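PDB 6HFM: Hsp70/Hsp90 co-chaperone CNS1 from Saccharomyces cerevisiae, which acts as a co-chaperone of Hsp90 and Hsp70, stimulates the ATPase of the Hsp70 SSA1, and is represented here by its C-terminal wheel domain. Local coordinates for residues 94-99 and 143-148. Residues are numbered along the deposited sequence; the frame is centred on the assembly and turned at random.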
loop_
_atom_site.group_PDB
_atom_site.type_symbol
_atom_site.label_atom_id
_atom_site.label_comp_id
_atom_site.label_asym_id
_atom_site.label_seq_id
_atom_site.Cartn_x
_atom_site.Cartn_y
_atom_site.Cartn_z
ATOM N N GLU A 94 6.759 -20.134 7.479
ATOM C CA GLU A 94 5.515 -20.854 7.791
ATOM C C GLU A 94 4.358 -19.988 8.310
ATOM O O GLU A 94 3.202 -20.406 8.238
ATOM C CB GLU A 94 5.780 -22.010 8.783
ATOM C CG GLU A 94 6.243 -21.608 10.191
ATOM C CD GLU A 94 7.739 -21.335 10.315
ATOM O OE1 GLU A 94 8.447 -21.289 9.283
ATOM O OE2 GLU A 94 8.214 -21.152 11.457
ATOM N N ASN A 95 4.660 -18.798 8.835
ATOM C CA ASN A 95 3.627 -17.902 9.374
ATOM C C ASN A 95 3.050 -16.908 8.358
ATOM O O ASN A 95 2.283 -16.024 8.744
ATOM C CB ASN A 95 4.167 -17.157 10.602
ATOM C CG ASN A 95 4.588 -18.100 11.722
ATOM O OD1 ASN A 95 5.648 -17.928 12.322
ATOM N ND2 ASN A 95 3.760 -19.098 12.005
ATOM N N PHE A 96 3.388 -17.053 7.074
ATOM C CA PHE A 96 2.797 -16.217 6.021
ATOM C C PHE A 96 1.532 -16.862 5.447
ATOM O O PHE A 96 1.532 -17.406 4.342
ATOM C CB PHE A 96 3.829 -15.892 4.934
ATOM C CG PHE A 96 4.873 -14.902 5.380
ATOM C CD1 PHE A 96 4.743 -13.548 5.073
ATOM C CD2 PHE A 96 5.971 -15.312 6.127
ATOM C CE1 PHE A 96 5.698 -12.628 5.495
ATOM C CE2 PHE A 96 6.924 -14.397 6.553
ATOM C CZ PHE A 96 6.790 -13.053 6.231
ATOM N N THR A 97 0.461 -16.801 6.237
ATOM C CA THR A 97 -0.880 -17.220 5.821
ATOM C C THR A 97 -1.817 -16.030 6.037
ATOM O O THR A 97 -1.474 -15.113 6.785
ATOM C CB THR A 97 -1.397 -18.430 6.630
ATOM O OG1 THR A 97 -1.748 -18.021 7.958
ATOM C CG2 THR A 97 -0.347 -19.535 6.694
ATOM N N PRO A 98 -2.999 -16.035 5.397
ATOM C CA PRO A 98 -3.923 -14.899 5.546
ATOM C C PRO A 98 -4.328 -14.538 6.983
ATOM O O PRO A 98 -4.446 -13.354 7.297
ATOM C CB PRO A 98 -5.142 -15.343 4.737
ATOM C CG PRO A 98 -4.572 -16.213 3.680
ATOM C CD PRO A 98 -3.464 -16.969 4.354
ATOM N N LYS A 99 -4.539 -15.542 7.838
ATOM C CA LYS A 99 -4.886 -15.305 9.246
ATOM C C LYS A 99 -3.681 -14.843 10.066
ATOM O O LYS A 99 -3.802 -13.924 10.875
ATOM C CB LYS A 99 -5.483 -16.572 9.885
ATOM C CG LYS A 99 -5.865 -16.461 11.363
ATOM C CD LYS A 99 -6.817 -15.306 11.634
ATOM C CE LYS A 99 -7.470 -15.411 13.001
ATOM N NZ LYS A 99 -8.546 -14.395 13.159
ATOM N N ILE A 143 3.493 -6.634 4.969
ATOM C CA ILE A 143 2.882 -7.866 5.469
ATOM C C ILE A 143 3.877 -8.516 6.428
ATOM O O ILE A 143 4.988 -8.877 6.032
ATOM C CB ILE A 143 2.454 -8.791 4.305
ATOM C CG1 ILE A 143 1.273 -8.146 3.565
ATOM C CG2 ILE A 143 2.072 -10.177 4.818
ATOM C CD1 ILE A 143 0.764 -8.902 2.352
ATOM N N VAL A 144 3.483 -8.615 7.700
ATOM C CA VAL A 144 4.362 -9.109 8.774
ATOM C C VAL A 144 3.595 -10.096 9.657
ATOM O O VAL A 144 2.513 -9.778 10.127
ATOM C CB VAL A 144 4.880 -7.944 9.654
ATOM C CG1 VAL A 144 5.845 -8.451 10.725
ATOM C CG2 VAL A 144 5.577 -6.895 8.793
ATOM N N PRO A 145 4.160 -11.290 9.914
ATOM C CA PRO A 145 3.461 -12.197 10.832
ATOM C C PRO A 145 3.128 -11.547 12.173
ATOM O O PRO A 145 3.947 -10.794 12.706
ATOM C CB PRO A 145 4.468 -13.330 11.030
ATOM C CG PRO A 145 5.260 -13.341 9.770
ATOM C CD PRO A 145 5.381 -11.901 9.362
ATOM N N LYS A 146 1.933 -11.819 12.696
ATOM C CA LYS A 146 1.511 -11.303 14.000
ATOM C C LYS A 146 2.574 -11.541 15.081
ATOM O O LYS A 146 2.867 -10.649 15.877
ATOM C CB LYS A 146 0.174 -11.941 14.413
ATOM C CG LYS A 146 -0.401 -11.442 15.735
ATOM C CD LYS A 146 -1.731 -12.115 16.051
ATOM C CE LYS A 146 -1.997 -12.158 17.549
ATOM N NZ LYS A 146 -3.154 -13.036 17.877
ATOM N N VAL A 147 3.169 -12.730 15.079
ATOM C CA VAL A 147 4.167 -13.105 16.093
ATOM C C VAL A 147 5.515 -12.364 15.975
ATOM O O VAL A 147 6.287 -12.358 16.929
ATOM C CB VAL A 147 4.392 -14.642 16.160
ATOM C CG1 VAL A 147 3.082 -15.355 16.492
ATOM C CG2 VAL A 147 5.018 -15.197 14.883
ATOM N N GLU A 148 5.800 -11.767 14.814
ATOM C CA GLU A 148 6.991 -10.925 14.619
ATOM C C GLU A 148 6.692 -9.416 14.599
ATOM O O GLU A 148 7.622 -8.613 14.490
ATOM C CB GLU A 148 7.689 -11.296 13.305
ATOM C CG GLU A 148 8.105 -12.753 13.203
ATOM C CD GLU A 148 8.982 -13.024 11.994
ATOM O OE1 GLU A 148 10.115 -12.502 11.946
ATOM O OE2 GLU A 148 8.542 -13.767 11.094
HETATM O O HOH W 1 7.141 -15.910 11.589
#
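F96 and P145 make the main apolar contact. P145 lies over one face of the F96 ring, offset toward the rim. Its CG forms a CH-pi contact 4.0 Å from the ring centroid, 23° off the ring normal. P145 CD packs closest to the outer end of the ring, 3.6 Å from F96 CZ. The carbonyl oxygen I143 O approaches the ring edge, 3.9 Å from F96 CE1. CG of F96 stands anti to its carbonyl carbon (chi1 -72°), and this turns the ring toward strand 139-145. F96 is also the centre of an inverse gamma turn. The contact joins the loop between helix 73-82 and strand 101-106 to the end of strand 139-145 and the start of helix 146-155 in the wheel domain. The F96 ring also stacks with F88, and V101 touches both F96 and I143. A leucine in place of F96 has no flat face, so P145 would probably lose its CH-pi contact and F88 its stacking partner. Nearer the surface, N95 CB meets P145 CB at 3.9 Å. V147 CG2 reaches N95 OD1 at 3.8 Å, their side chains crossing at about a right angle. One water lies 2.6 Å from both N95 OD1 and E148 OE2 and can link them, though other acceptors compete for its protons.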